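Local coordinates for sporulation inhibitor of replication protein SirA (Bacillus subtilis, PDB 4TPS) that inhibits initiation of DNA replication during sporulation, binding domain I of the initiator DnaA and so helping to keep the cell diploid, at residues Arg126-Ser129 against Pro130-Ala134. Residues are numbered along the deposited sequence; the frame is centred on the assembly and turned at random.
Sequences RKVS and PCFLA
Ser129 reaches over the peptide that follows it to Cys131, two residues on: its OG accepts the N-H of Cys131 N at 3.0 Å, bent to 157° at the hydrogen. The hydroxyl gets there because OG stands anti to its own backbone N, chi1 173°, beside the carbonyl carbon and hence on the side of the outgoing chain. Pro130 suits the position between them: its ring nitrogen has no hydrogen to offer, and its ring already fixes phi near the value a turn needs. This is an ST turn, laid over a type I-like beta turn from Ser129 to Phe132 that leads from helix 116-128 into the start of strand 132-136. The usual closing bond of that turn is replaced by a water, which donates to Ser129 O at 2.6 Å and accepts from Phe132 N at 2.9 Å. Phe132 sends its ring back toward the helix end, edge first: CD2 lies 3.7 Å from Ser129 O, and CE2 4.2 Å from Val128 CG1. Ser129 CB instead sits above the ring plane, 3.9 Å from Phe132 CE2. Leu15 and Leu145 also touch the side chain of this buried phenylalanine, while Val128, beta-branched and compact, meets helix 64-75 as well. With an alanine at Ser129, the Cys131 N-H is likely to lose its acceptor, leaving the turn less firmly set. On Cys131, SG carries a covalently linked beta-mercaptoethanol, probably from crystallisation.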
# COMPACT_ATOMS: atom_id res chain seq x y z
N ARG A 126 -15.66 7.90 -5.77
CA ARG A 126 -15.48 7.36 -7.09
C ARG A 126 -15.47 8.48 -8.14
O ARG A 126 -14.90 8.29 -9.18
CB ARG A 126 -16.45 6.22 -7.40
CG ARG A 126 -17.85 6.65 -7.78
CD ARG A 126 -18.78 5.45 -7.78
NE ARG A 126 -20.01 5.86 -8.45
CZ ARG A 126 -20.48 5.34 -9.58
NH1 ARG A 126 -19.88 4.34 -10.23
NH2 ARG A 126 -21.60 5.83 -10.08
N LYS A 127 -16.10 9.62 -7.84
CA LYS A 127 -16.02 10.76 -8.74
C LYS A 127 -14.73 11.60 -8.56
O LYS A 127 -14.36 12.40 -9.40
CB LYS A 127 -17.28 11.61 -8.56
CG LYS A 127 -18.54 10.90 -9.06
CD LYS A 127 -19.76 11.71 -8.71
CE LYS A 127 -21.06 11.03 -9.11
NZ LYS A 127 -22.27 11.51 -8.33
N VAL A 128 -14.04 11.42 -7.46
CA VAL A 128 -12.78 12.05 -7.23
C VAL A 128 -11.66 11.27 -7.89
O VAL A 128 -10.75 11.87 -8.49
CB VAL A 128 -12.53 12.18 -5.73
CG1 VAL A 128 -11.07 12.55 -5.41
CG2 VAL A 128 -13.49 13.23 -5.16
N SER A 129 -11.69 9.94 -7.79
CA SER A 129 -10.65 9.11 -8.41
C SER A 129 -11.14 7.71 -8.63
O SER A 129 -11.88 7.20 -7.77
CB SER A 129 -9.43 9.06 -7.48
OG SER A 129 -8.44 8.14 -7.94
N PRO A 130 -10.60 7.00 -9.63
CA PRO A 130 -10.88 5.55 -9.81
C PRO A 130 -10.02 4.63 -8.94
O PRO A 130 -10.20 3.40 -8.95
CB PRO A 130 -10.57 5.33 -11.29
CG PRO A 130 -9.50 6.31 -11.59
CD PRO A 130 -9.82 7.54 -10.77
N CYS A 131 -9.12 5.23 -8.16
CA CYS A 131 -8.09 4.46 -7.46
C CYS A 131 -8.35 4.19 -5.99
O CYS A 131 -7.38 3.77 -5.27
CB CYS A 131 -6.77 5.22 -7.56
SG CYS A 131 -6.22 5.31 -9.30
N PHE A 132 -9.58 4.40 -5.51
CA PHE A 132 -9.86 4.05 -4.10
C PHE A 132 -10.16 2.56 -4.01
O PHE A 132 -11.00 2.02 -4.70
CB PHE A 132 -11.03 4.84 -3.55
CG PHE A 132 -10.72 6.30 -3.27
CD1 PHE A 132 -9.96 6.64 -2.15
CD2 PHE A 132 -11.17 7.29 -4.12
CE1 PHE A 132 -9.69 7.97 -1.90
CE2 PHE A 132 -10.87 8.64 -3.88
CZ PHE A 132 -10.14 8.98 -2.77
N LEU A 133 -9.44 1.91 -3.12
CA LEU A 133 -9.66 0.51 -2.72
C LEU A 133 -10.27 0.44 -1.33
O LEU A 133 -9.67 0.89 -0.36
CB LEU A 133 -8.32 -0.19 -2.73
CG LEU A 133 -8.33 -1.70 -2.50
CD1 LEU A 133 -8.95 -2.42 -3.73
CD2 LEU A 133 -6.90 -2.21 -2.28
N ALA A 134 -11.50 -0.08 -1.24
CA ALA A 134 -12.24 -0.11 0.03
C ALA A 134 -12.23 -1.57 0.52
O ALA A 134 -12.46 -2.50 -0.25
CB ALA A 134 -13.70 0.30 -0.24
O HOH W 1 -12.20 4.87 -6.73